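Local coordinates for protein rhamnosidase B (Bacillus sp., PDB 2OKX) that probably releases terminal alpha-L-rhamnose from its substrates by hydrolysis, as an inverting glycoside hydrolase of family 78, at residues Asn21-Phe26 against Gln495-Pro500; Gly56-Arg61 against Leu198-Leu203; Thr766-Tyr771 against Tyr808-Lys813; Val796-Gly799 against Met803-Phe806. All coordinates share one frame; numbering follows the deposited sequence.

How the interactions relate
The four contacts form two pairs on opposite sides of the chain's centre. Interactions 1 and 2 lie 14 Å apart, centre to centre, and join strands 22-31 and 57-62 of one seven-stranded antiparallel sheet to the beta structure that holds 493-498 and 201-203; the two touch where Pro500 and Val498 pack on Arg61. Along the chain, interaction 2 falls between the two halves of interaction 1. Interactions 3 and 4 come later, in the six-hairpin glycosidase region, centres 10 Å apart on the shared helix 801-813; both segments of interaction 4 fall between those of interaction 3, and Val768 touches Met803 and Phe806. One pair lies between beta sheets, the other among helices of the alpha barrel.

Interaction 1 of 4, residues Asn21-Phe26 against Gln495-Pro500; sequences NEWRCF and QSYVSP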
loop_
_atom_site.group_PDB
_atom_site.type_symbol
_atom_site.label_atom_id
_atom_site.label_comp_id
_atom_site.label_asym_id
_atom_site.label_seq_id
_atom_site.Cartn_x
_atom_site.Cartn_y
_atom_site.Cartn_z
ATOM N N ASN A 21 14.068 -13.677 0.256
ATOM C CA ASN A 21 12.910 -14.168 0.998
ATOM C C ASN A 21 13.255 -15.242 2.031
ATOM O O ASN A 21 12.760 -16.361 1.956
ATOM C CB ASN A 21 11.901 -14.722 -0.017
ATOM C CG ASN A 21 10.573 -15.117 0.610
ATOM O OD1 ASN A 21 9.794 -15.859 0.009
ATOM N ND2 ASN A 21 10.304 -14.617 1.802
ATOM N N GLU A 22 14.097 -14.898 3.000
ATOM C CA GLU A 22 14.477 -15.860 4.027
ATOM C C GLU A 22 14.049 -15.425 5.419
ATOM O O GLU A 22 14.320 -14.304 5.840
ATOM C CB GLU A 22 15.996 -16.084 4.021
ATOM C CG GLU A 22 16.481 -17.053 5.099
ATOM C CD GLU A 22 17.980 -17.300 5.048
ATOM O OE1 GLU A 22 18.723 -16.725 5.881
ATOM O OE2 GLU A 22 18.415 -18.066 4.163
ATOM N N TRP A 23 13.376 -16.324 6.129
ATOM C CA TRP A 23 12.939 -16.049 7.492
ATOM C C TRP A 23 13.895 -16.802 8.416
ATOM O O TRP A 23 14.025 -18.022 8.331
ATOM C CB TRP A 23 11.492 -16.518 7.683
ATOM C CG TRP A 23 10.501 -15.711 6.876
ATOM C CD1 TRP A 23 10.790 -14.734 5.960
ATOM C CD2 TRP A 23 9.072 -15.808 6.921
ATOM N NE1 TRP A 23 9.628 -14.218 5.435
ATOM C CE2 TRP A 23 8.560 -14.858 6.006
ATOM C CE3 TRP A 23 8.173 -16.603 7.645
ATOM C CZ2 TRP A 23 7.186 -14.682 5.796
ATOM C CZ3 TRP A 23 6.805 -16.427 7.435
ATOM C CH2 TRP A 23 6.327 -15.473 6.519
ATOM N N ARG A 24 14.576 -16.065 9.286
ATOM C CA ARG A 24 15.551 -16.661 10.191
ATOM C C ARG A 24 15.254 -16.423 11.669
ATOM O O ARG A 24 14.895 -15.317 12.072
ATOM C CB ARG A 24 16.942 -16.126 9.836
ATOM C CG ARG A 24 18.068 -16.551 10.764
ATOM C CD ARG A 24 19.413 -16.123 10.183
ATOM N NE ARG A 24 19.761 -16.908 9.002
ATOM C CZ ARG A 24 20.202 -18.163 9.038
ATOM N NH1 ARG A 24 20.359 -18.785 10.200
ATOM N NH2 ARG A 24 20.481 -18.802 7.909
ATOM N N CYS A 25 15.421 -17.475 12.467
ATOM C CA CYS A 25 15.178 -17.426 13.906
ATOM C C CYS A 25 16.448 -17.157 14.703
ATOM O O CYS A 25 17.534 -17.604 14.333
ATOM C CB CYS A 25 14.592 -18.755 14.390
ATOM S SG CYS A 25 13.109 -19.309 13.530
ATOM N N PHE A 26 16.298 -16.429 15.807
ATOM C CA PHE A 26 17.412 -16.122 16.694
ATOM C C PHE A 26 16.970 -16.352 18.135
ATOM O O PHE A 26 15.827 -16.065 18.496
ATOM C CB PHE A 26 17.873 -14.670 16.532
ATOM C CG PHE A 26 18.490 -14.370 15.195
ATOM C CD1 PHE A 26 17.696 -14.005 14.110
ATOM C CD2 PHE A 26 19.867 -14.465 15.017
ATOM C CE1 PHE A 26 18.265 -13.739 12.869
ATOM C CE2 PHE A 26 20.449 -14.201 13.780
ATOM C CZ PHE A 26 19.646 -13.838 12.703
ATOM N N GLN A 495 -2.811 -27.295 15.710
ATOM C CA GLN A 495 -1.747 -26.319 15.542
ATOM C C GLN A 495 -2.321 -24.922 15.325
ATOM O O GLN A 495 -3.497 -24.766 15.000
ATOM C CB GLN A 495 -0.875 -26.718 14.353
ATOM C CG GLN A 495 -1.637 -26.808 13.044
ATOM C CD GLN A 495 -1.172 -27.960 12.177
ATOM O OE1 GLN A 495 -1.729 -29.061 12.230
ATOM N NE2 GLN A 495 -0.140 -27.718 11.383
ATOM N N SER A 496 -1.479 -23.915 15.520
ATOM C CA SER A 496 -1.881 -22.525 15.348
ATOM C C SER A 496 -0.844 -21.815 14.497
ATOM O O SER A 496 0.335 -22.169 14.515
ATOM C CB SER A 496 -1.981 -21.823 16.704
ATOM O OG SER A 496 -2.939 -22.454 17.526
ATOM N N TYR A 497 -1.290 -20.812 13.749
ATOM C CA TYR A 497 -0.390 -20.051 12.901
ATOM C C TYR A 497 -0.892 -18.632 12.691
ATOM O O TYR A 497 -2.085 -18.408 12.499
ATOM C CB TYR A 497 -0.241 -20.722 11.534
ATOM C CG TYR A 497 0.714 -19.984 10.620
ATOM C CD1 TYR A 497 2.090 -20.017 10.846
ATOM C CD2 TYR A 497 0.238 -19.211 9.556
ATOM C CE1 TYR A 497 2.966 -19.303 10.042
ATOM C CE2 TYR A 497 1.108 -18.490 8.746
ATOM C CZ TYR A 497 2.471 -18.539 8.993
ATOM O OH TYR A 497 3.342 -17.822 8.205
ATOM N N VAL A 498 0.030 -17.677 12.741
ATOM C CA VAL A 498 -0.294 -16.280 12.510
ATOM C C VAL A 498 0.717 -15.754 11.497
ATOM O O VAL A 498 1.912 -15.672 11.782
ATOM C CB VAL A 498 -0.196 -15.439 13.802
ATOM C CG1 VAL A 498 -0.414 -13.965 13.480
ATOM C CG2 VAL A 498 -1.229 -15.913 14.811
ATOM N N SER A 499 0.238 -15.413 10.309
ATOM C CA SER A 499 1.106 -14.890 9.265
ATOM C C SER A 499 1.726 -13.565 9.681
ATOM O O SER A 499 1.024 -12.652 10.126
ATOM C CB SER A 499 0.316 -14.693 7.970
ATOM O OG SER A 499 1.119 -14.072 6.976
ATOM N N PRO A 500 3.058 -13.441 9.553
ATOM C CA PRO A 500 3.736 -12.197 9.926
ATOM C C PRO A 500 3.726 -11.190 8.775
ATOM O O PRO A 500 4.331 -10.125 8.862
ATOM C CB PRO A 500 5.144 -12.670 10.280
ATOM C CG PRO A 500 5.360 -13.779 9.295
ATOM C CD PRO A 500 4.034 -14.523 9.316
#
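Trp23 meets Pro500 and Tyr497 with the far end of its six-membered ring. The apolar part of the contact is with Pro500: the proline CG lies 3.4 Å from Trp23 CH2, while Pro500 CD follows at 3.7 Å from the same CH2. The two side chains come at each other from opposite directions, and the proline approaches the indole obliquely. With CG beside the backbone N and anti to the carbonyl carbon (chi1 -67°), the indole is carried out from the strand toward residues 495-500. Between strand 22-31, part of the seven-stranded antiparallel sheet, and residues 495-500 of the concanavalin-like region, the contact is made by side chains, the nearest CA atoms, those of Trp23 and Pro500, being 10.3 Å apart. The polar element is Tyr497, whose OH reaches the edge of the indole, in its plane, 3.8 Å from Trp23 CZ3. Its hydrogen bond goes instead to Glu152, which also accepts from Ser499 OG and touches Trp23. An alanine in place of Trp23 is likely to open a gap beside the Pro500 ring and leave the Tyr497 hydroxyl without its aromatic neighbour. Leu93 and Leu95 of strand 87-96 also pack against Trp23.

Interaction 2 of 4, residues Gly56-Arg61 against Leu198-Leu203; sequences GEQVGR and LTEEKL
Arg61 grips the carboxylate of Glu200 with two nitrogens in a side-on, bidentate salt bridge that ties an outermost strand of the seven-stranded antiparallel sheet, 57-62, to the loop leading into strand 201-203. Arg61 NE donates to Glu200 OE2 at 2.9 Å with an N-H...O angle of 162°, and Arg61 NH2 donates to Glu200 OE1 at 3.0 Å, just as straight. Both oxygens are met on their syn sides and lie in the guanidinium plane, and the two flat groups are nearly coplanar, their planes 21° apart. A third bond, from Arg61 NE to Glu200 OE1, is weak.

The two chains cross at about a right angle. That of Arg61 is extended from CG to NE, while Glu200 has CG anti to its backbone N (chi1 -175°) and stays extended beyond it, which carries the carboxylate across to the arginine.

Further out, Glu200 OE1 also forms a salt bridge with Arg527 of strand 520-528, so this one oxygen is shared by two arginines; their combined charge would be expected to favour the ionised carboxylate. Arg61 in turn makes a cation-pi contact with Phe450 and rests on Val51 and Pro500, which probably limits how its guanidinium can turn. The contact lies at the protein surface, and a glycerol, probably from the crystallisation liquor, hydrogen-bonds Gln58 OE1. That amide oxygen approaches Glu200 OE1 to 3.4 Å, a pair of acceptors with no bond between them and with the amide plane steeply inclined to the carboxylate.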
loop_
_atom_site.group_PDB
_atom_site.type_symbol
_atom_site.label_atom_id
_atom_site.label_comp_id
_atom_site.label_asym_id
_atom_site.label_seq_id
_atom_site.Cartn_x
_atom_site.Cartn_y
_atom_site.Cartn_z
ATOM N N GLY A 56 8.865 -16.447 25.330
ATOM C CA GLY A 56 7.802 -17.115 24.603
ATOM C C GLY A 56 6.633 -16.234 24.212
ATOM O O GLY A 56 5.856 -16.591 23.331
ATOM N N GLU A 57 6.508 -15.083 24.859
ATOM C CA GLU A 57 5.409 -14.167 24.573
ATOM C C GLU A 57 5.751 -13.180 23.455
ATOM O O GLU A 57 6.776 -12.499 23.514
ATOM C CB GLU A 57 5.041 -13.398 25.844
ATOM C CG GLU A 57 3.835 -12.486 25.704
ATOM C CD GLU A 57 3.537 -11.722 26.983
ATOM O OE1 GLU A 57 3.401 -12.368 28.046
ATOM O OE2 GLU A 57 3.435 -10.475 26.925
ATOM N N GLN A 58 4.892 -13.102 22.442
ATOM C CA GLN A 58 5.120 -12.174 21.338
ATOM C C GLN A 58 4.922 -10.760 21.872
ATOM O O GLN A 58 3.845 -10.417 22.369
ATOM C CB GLN A 58 4.138 -12.440 20.202
ATOM C CG GLN A 58 4.529 -11.769 18.899
ATOM C CD GLN A 58 3.431 -11.834 17.869
ATOM O OE1 GLN A 58 2.546 -10.977 17.831
ATOM N NE2 GLN A 58 3.467 -12.863 17.034
ATOM N N VAL A 59 5.958 -9.939 21.770
ATOM C CA VAL A 59 5.896 -8.582 22.283
ATOM C C VAL A 59 5.645 -7.490 21.242
ATOM O O VAL A 59 4.950 -6.516 21.523
ATOM C CB VAL A 59 7.188 -8.247 23.063
ATOM C CG1 VAL A 59 7.203 -6.784 23.460
ATOM C CG2 VAL A 59 7.279 -9.130 24.301
ATOM N N GLY A 60 6.205 -7.644 20.046
ATOM C CA GLY A 60 6.011 -6.625 19.033
ATOM C C GLY A 60 6.552 -6.986 17.663
ATOM O O GLY A 60 7.083 -8.080 17.459
ATOM N N ARG A 61 6.397 -6.053 16.727
ATOM C CA ARG A 61 6.847 -6.215 15.345
ATOM C C ARG A 61 7.496 -4.912 14.895
ATOM O O ARG A 61 7.182 -3.841 15.418
ATOM C CB ARG A 61 5.661 -6.513 14.421
ATOM C CG ARG A 61 4.826 -7.726 14.803
ATOM C CD ARG A 61 3.552 -7.790 13.952
ATOM N NE ARG A 61 2.633 -8.835 14.394
ATOM C CZ ARG A 61 2.692 -10.106 14.010
ATOM N NH1 ARG A 61 3.628 -10.509 13.161
ATOM N NH2 ARG A 61 1.813 -10.981 14.485
ATOM N N LEU A 198 2.291 0.155 17.096
ATOM C CA LEU A 198 1.027 -0.102 16.420
ATOM C C LEU A 198 0.133 -0.989 17.275
ATOM O O LEU A 198 0.586 -1.632 18.225
ATOM C CB LEU A 198 1.268 -0.780 15.064
ATOM C CG LEU A 198 2.179 -0.071 14.049
ATOM C CD1 LEU A 198 2.049 -0.756 12.690
ATOM C CD2 LEU A 198 1.794 1.396 13.930
ATOM N N THR A 199 -1.148 -1.013 16.937
ATOM C CA THR A 199 -2.096 -1.838 17.661
ATOM C C THR A 199 -2.003 -3.240 17.087
ATOM O O THR A 199 -1.349 -3.472 16.078
ATOM C CB THR A 199 -3.554 -1.389 17.422
ATOM O OG1 THR A 199 -3.911 -1.689 16.067
ATOM C CG2 THR A 199 -3.720 0.097 17.655
ATOM N N GLU A 200 -2.654 -4.176 17.753
ATOM C CA GLU A 200 -2.749 -5.537 17.267
ATOM C C GLU A 200 -3.899 -6.129 18.059
ATOM O O GLU A 200 -3.748 -6.492 19.224
ATOM C CB GLU A 200 -1.455 -6.337 17.464
ATOM C CG GLU A 200 -1.560 -7.735 16.834
ATOM C CD GLU A 200 -0.228 -8.313 16.358
ATOM O OE1 GLU A 200 -0.142 -9.550 16.223
ATOM O OE2 GLU A 200 0.721 -7.538 16.103
ATOM N N GLU A 201 -5.072 -6.169 17.434
ATOM C CA GLU A 201 -6.240 -6.697 18.112
ATOM C C GLU A 201 -6.908 -7.804 17.327
ATOM O O GLU A 201 -7.179 -7.685 16.129
ATOM C CB GLU A 201 -7.241 -5.576 18.448
ATOM C CG GLU A 201 -7.940 -4.912 17.285
ATOM C CD GLU A 201 -8.808 -3.726 17.723
ATOM O OE1 GLU A 201 -9.756 -3.914 18.514
ATOM O OE2 GLU A 201 -8.541 -2.595 17.270
ATOM N N LYS A 202 -7.151 -8.897 18.032
ATOM C CA LYS A 202 -7.772 -10.069 17.452
ATOM C C LYS A 202 -9.240 -9.794 17.195
ATOM O O LYS A 202 -9.999 -9.495 18.118
ATOM C CB LYS A 202 -7.610 -11.247 18.406
ATOM C CG LYS A 202 -8.074 -12.575 17.867
ATOM C CD LYS A 202 -7.744 -13.660 18.876
ATOM C CE LYS A 202 -8.151 -15.038 18.387
ATOM N NZ LYS A 202 -7.736 -16.069 19.382
ATOM N N LEU A 203 -9.627 -9.880 15.930
ATOM C CA LEU A 203 -11.006 -9.654 15.531
ATOM C C LEU A 203 -11.507 -10.872 14.772
ATOM O O LEU A 203 -10.827 -11.380 13.878
ATOM C CB LEU A 203 -11.104 -8.409 14.642
ATOM C CG LEU A 203 -10.671 -7.094 15.289
ATOM C CD1 LEU A 203 -10.716 -5.974 14.256
ATOM C CD2 LEU A 203 -11.582 -6.787 16.477
#

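Interaction 3 of 4, residues Thr766-Tyr771 against Tyr808-Lys813; sequences TQVVAY and YEALEK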
loop_
_atom_site.group_PDB
_atom_site.type_symbol
_atom_site.label_atom_id
_atom_site.label_comp_id
_atom_site.label_asym_id
_atom_site.label_seq_id
_atom_site.Cartn_x
_atom_site.Cartn_y
_atom_site.Cartn_z
ATOM N N THR A 766 -8.081 21.042 -14.144
ATOM C CA THR A 766 -7.238 22.215 -14.325
ATOM C C THR A 766 -7.914 23.495 -13.853
ATOM O O THR A 766 -7.270 24.357 -13.261
ATOM C CB THR A 766 -6.824 22.368 -15.798
ATOM O OG1 THR A 766 -6.072 21.213 -16.196
ATOM C CG2 THR A 766 -5.963 23.617 -15.986
ATOM N N GLN A 767 -9.213 23.609 -14.111
ATOM C CA GLN A 767 -9.966 24.792 -13.708
ATOM C C GLN A 767 -10.056 24.868 -12.182
ATOM O O GLN A 767 -9.857 25.932 -11.592
ATOM C CB GLN A 767 -11.376 24.757 -14.302
ATOM C CG GLN A 767 -11.447 24.397 -15.781
ATOM C CD GLN A 767 -10.398 25.109 -16.620
ATOM O OE1 GLN A 767 -10.215 26.322 -16.511
ATOM N NE2 GLN A 767 -9.711 24.351 -17.472
ATOM N N VAL A 768 -10.362 23.736 -11.550
ATOM C CA VAL A 768 -10.468 23.688 -10.097
ATOM C C VAL A 768 -9.146 24.104 -9.458
ATOM O O VAL A 768 -9.124 24.887 -8.510
ATOM C CB VAL A 768 -10.842 22.265 -9.603
ATOM C CG1 VAL A 768 -10.723 22.187 -8.087
ATOM C CG2 VAL A 768 -12.261 21.925 -10.026
ATOM N N VAL A 769 -8.043 23.580 -9.983
ATOM C CA VAL A 769 -6.729 23.910 -9.444
ATOM C C VAL A 769 -6.409 25.394 -9.614
ATOM O O VAL A 769 -5.822 26.011 -8.728
ATOM C CB VAL A 769 -5.616 23.066 -10.116
ATOM C CG1 VAL A 769 -4.254 23.486 -9.591
ATOM C CG2 VAL A 769 -5.847 21.585 -9.836
ATOM N N ALA A 770 -6.790 25.964 -10.751
ATOM C CA ALA A 770 -6.537 27.380 -10.999
ATOM C C ALA A 770 -7.291 28.212 -9.961
ATOM O O ALA A 770 -6.789 29.225 -9.469
ATOM C CB ALA A 770 -6.992 27.755 -12.406
ATOM N N TYR A 771 -8.494 27.765 -9.626
ATOM C CA TYR A 771 -9.330 28.449 -8.649
ATOM C C TYR A 771 -8.719 28.387 -7.248
ATOM O O TYR A 771 -8.623 29.403 -6.558
ATOM C CB TYR A 771 -10.719 27.813 -8.627
ATOM C CG TYR A 771 -11.727 28.548 -7.773
ATOM C CD1 TYR A 771 -12.301 29.743 -8.210
ATOM C CD2 TYR A 771 -12.113 28.047 -6.533
ATOM C CE1 TYR A 771 -13.237 30.421 -7.428
ATOM C CE2 TYR A 771 -13.045 28.714 -5.746
ATOM C CZ TYR A 771 -13.603 29.900 -6.197
ATOM O OH TYR A 771 -14.520 30.561 -5.415
ATOM N N TYR A 808 -13.955 19.975 -3.454
ATOM C CA TYR A 808 -14.730 20.405 -2.292
ATOM C C TYR A 808 -14.087 21.627 -1.636
ATOM O O TYR A 808 -14.786 22.508 -1.134
ATOM C CB TYR A 808 -14.871 19.260 -1.279
ATOM C CG TYR A 808 -15.618 18.046 -1.816
ATOM C CD1 TYR A 808 -16.460 18.147 -2.924
ATOM C CD2 TYR A 808 -15.486 16.796 -1.204
ATOM C CE1 TYR A 808 -17.156 17.027 -3.417
ATOM C CE2 TYR A 808 -16.174 15.676 -1.685
ATOM C CZ TYR A 808 -17.004 15.798 -2.789
ATOM O OH TYR A 808 -17.685 14.694 -3.259
ATOM N N GLU A 809 -12.760 21.685 -1.633
ATOM C CA GLU A 809 -12.082 22.839 -1.053
ATOM C C GLU A 809 -12.481 24.069 -1.867
ATOM O O GLU A 809 -12.647 25.164 -1.322
ATOM C CB GLU A 809 -10.562 22.655 -1.076
ATOM C CG GLU A 809 -10.027 21.708 0.001
ATOM C CD GLU A 809 -8.505 21.655 0.041
ATOM O OE1 GLU A 809 -7.893 21.106 -0.901
ATOM O OE2 GLU A 809 -7.917 22.168 1.014
ATOM N N ALA A 810 -12.646 23.876 -3.175
ATOM C CA ALA A 810 -13.049 24.955 -4.065
ATOM C C ALA A 810 -14.498 25.356 -3.787
ATOM O O ALA A 810 -14.820 26.548 -3.760
ATOM C CB ALA A 810 -12.893 24.524 -5.529
ATOM N N LEU A 811 -15.372 24.370 -3.582
ATOM C CA LEU A 811 -16.777 24.666 -3.301
ATOM C C LEU A 811 -16.912 25.407 -1.969
ATOM O O LEU A 811 -17.787 26.254 -1.811
ATOM C CB LEU A 811 -17.617 23.379 -3.274
ATOM C CG LEU A 811 -17.781 22.638 -4.609
ATOM C CD1 LEU A 811 -18.585 21.365 -4.394
ATOM C CD2 LEU A 811 -18.481 23.538 -5.621
ATOM N N GLU A 812 -16.043 25.088 -1.017
ATOM C CA GLU A 812 -16.070 25.747 0.284
ATOM C C GLU A 812 -15.678 27.212 0.082
ATOM O O GLU A 812 -16.325 28.120 0.602
ATOM C CB GLU A 812 -15.087 25.073 1.245
ATOM C CG GLU A 812 -14.892 25.815 2.563
ATOM C CD GLU A 812 -16.156 25.866 3.415
ATOM O OE1 GLU A 812 -16.225 26.731 4.308
ATOM O OE2 GLU A 812 -17.076 25.045 3.204
ATOM N N LYS A 813 -14.620 27.425 -0.692
ATOM C CA LYS A 813 -14.130 28.765 -0.989
ATOM C C LYS A 813 -15.200 29.573 -1.724
ATOM O O LYS A 813 -15.331 30.778 -1.515
ATOM C CB LYS A 813 -12.866 28.668 -1.851
ATOM C CG LYS A 813 -12.254 30.001 -2.254
ATOM C CD LYS A 813 -11.008 29.780 -3.107
ATOM C CE LYS A 813 -10.377 31.099 -3.545
ATOM N NZ LYS A 813 -9.862 31.882 -2.387
#
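The Tyr771 ring lies against helix 801-813, with the aliphatic chain of Lys813 passing over one face and Ala810 approaching obliquely. Lys813 CE is placed over that face, but the closest approach of the lysine is made by its CD, 3.5 Å from Tyr771 CE2. With CG anti to the backbone N (chi1 179°) and the chain extended as far as CE, the lysine methylenes run along the ring; the bend at chi4 turns only NZ. Across the ring plane from the lysine, Tyr771 CD2 packs on Ala810 CB at 3.7 Å, and Tyr771 CE2 comes within 3.4 Å of the carbonyl Ala810 O. Val768, one turn back, adds its CG1 at 4.1 Å from Ala810 CB. The small methyl of Ala810 is thereby shared by Val768 and Tyr771. Replacing Tyr771 by an alanine would probably leave the methylenes of Lys813 without the ring they lie on and Glu785 without the hydroxyl it bonds. The segments cross at 50°, with axes 9.6 Å apart, as packed helices of the alpha barrel. Helix 778-789 closes in on the same residues: Glu785 bonds Tyr771 OH, and Ile784 and Leu788 pack on Tyr771, while Val769 and Ala770 touch helix 696-715.

Interaction 4 of 4, residues Val796-Gly799 against Met803-Phe806; sequences VQIG and MSFF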
loop_
_atom_site.group_PDB
_atom_site.type_symbol
_atom_site.label_atom_id
_atom_site.label_comp_id
_atom_site.label_asym_id
_atom_site.label_seq_id
_atom_site.Cartn_x
_atom_site.Cartn_y
_atom_site.Cartn_z
ATOM N N VAL A 796 -13.180 17.219 -19.430
ATOM C CA VAL A 796 -12.795 15.948 -18.834
ATOM C C VAL A 796 -13.337 16.065 -17.411
ATOM O O VAL A 796 -13.261 17.135 -16.811
ATOM C CB VAL A 796 -11.256 15.784 -18.796
ATOM C CG1 VAL A 796 -10.879 14.550 -17.989
ATOM C CG2 VAL A 796 -10.713 15.663 -20.214
ATOM N N GLN A 797 -13.892 14.981 -16.877
ATOM C CA GLN A 797 -14.460 15.007 -15.532
ATOM C C GLN A 797 -13.522 14.445 -14.465
ATOM O O GLN A 797 -12.540 13.770 -14.781
ATOM C CB GLN A 797 -15.778 14.230 -15.515
ATOM C CG GLN A 797 -16.822 14.742 -16.503
ATOM C CD GLN A 797 -17.232 16.179 -16.233
ATOM O OE1 GLN A 797 -17.609 16.528 -15.117
ATOM N NE2 GLN A 797 -17.167 17.021 -17.260
ATOM N N ILE A 798 -13.835 14.731 -13.201
ATOM C CA ILE A 798 -13.038 14.251 -12.074
ATOM C C ILE A 798 -13.108 12.728 -12.044
ATOM O O ILE A 798 -14.196 12.150 -12.087
ATOM C CB ILE A 798 -13.566 14.826 -10.738
ATOM C CG1 ILE A 798 -13.326 16.340 -10.700
ATOM C CG2 ILE A 798 -12.875 14.143 -9.559
ATOM C CD1 ILE A 798 -13.819 17.008 -9.435
ATOM N N GLY A 799 -11.949 12.081 -11.965
ATOM C CA GLY A 799 -11.927 10.629 -11.973
ATOM C C GLY A 799 -11.677 9.903 -10.665
ATOM O O GLY A 799 -11.701 8.673 -10.636
ATOM N N MET A 803 -9.338 13.725 -6.263
ATOM C CA MET A 803 -9.537 15.000 -6.933
ATOM C C MET A 803 -10.782 15.674 -6.356
ATOM O O MET A 803 -10.844 16.899 -6.268
ATOM C CB MET A 803 -9.694 14.773 -8.440
ATOM C CG MET A 803 -9.780 16.042 -9.279
ATOM S SD MET A 803 -8.336 17.130 -9.141
ATOM C CE MET A 803 -9.163 18.707 -8.828
ATOM N N SER A 804 -11.768 14.872 -5.957
ATOM C CA SER A 804 -12.990 15.417 -5.367
ATOM C C SER A 804 -12.650 16.270 -4.145
ATOM O O SER A 804 -13.309 17.272 -3.877
ATOM C CB SER A 804 -13.942 14.291 -4.941
ATOM O OG SER A 804 -14.578 13.688 -6.057
ATOM N N PHE A 805 -11.616 15.871 -3.411
ATOM C CA PHE A 805 -11.203 16.601 -2.212
ATOM C C PHE A 805 -10.872 18.048 -2.562
ATOM O O PHE A 805 -11.329 18.981 -1.897
ATOM C CB PHE A 805 -9.980 15.932 -1.575
ATOM C CG PHE A 805 -9.682 16.406 -0.174
ATOM C CD1 PHE A 805 -9.288 17.719 0.068
ATOM C CD2 PHE A 805 -9.782 15.528 0.902
ATOM C CE1 PHE A 805 -8.997 18.155 1.363
ATOM C CE2 PHE A 805 -9.494 15.948 2.200
ATOM C CZ PHE A 805 -9.099 17.265 2.433
ATOM N N PHE A 806 -10.067 18.228 -3.603
ATOM C CA PHE A 806 -9.681 19.562 -4.039
ATOM C C PHE A 806 -10.914 20.310 -4.541
ATOM O O PHE A 806 -11.052 21.514 -4.327
ATOM C CB PHE A 806 -8.614 19.465 -5.137
ATOM C CG PHE A 806 -7.322 18.852 -4.668
ATOM C CD1 PHE A 806 -6.547 19.486 -3.703
ATOM C CD2 PHE A 806 -6.888 17.629 -5.174
ATOM C CE1 PHE A 806 -5.355 18.911 -3.246
ATOM C CE2 PHE A 806 -5.699 17.046 -4.725
ATOM C CZ PHE A 806 -4.933 17.687 -3.760
#
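Ile798 leans its branched side chain onto the first turn of helix 801-813, in the alpha barrel of the six-hairpin glycosidase region, where the loop after helix 778-789 turns into that helix. The side chains of Ile798 and Met803 cross at about a right angle. Ile798 CG2 does most of the touching: it sits anti to its own backbone N, CG1 lying beside that N (chi1 -67°), and presses on Met803 CB at 3.4 Å, tighter than usual van der Waals contact. The second branch meets the methionine one carbon further on, Ile798 CG1 lying 3.8 Å from Met803 CG. Met803 bends at chi2 (59°), and its end leads on to helix 764-772, where it packs on Gln765 and Val768.

The neighbouring residue of the helix offers a polar surface to the same methyl. Ser804 is buried, and its OG is satisfied by a hydrogen bond with Tyr843 OH. On the loop side, Gly799 N is bonded to Asp683, which also touches Met803. Glycerol molecules, probably from the crystallisation liquor, bond the backbone N and O of Ile798. Ile798 CG2 also lies 3.8 Å from Ser804 N and 3.9 Å from Ser804 OG.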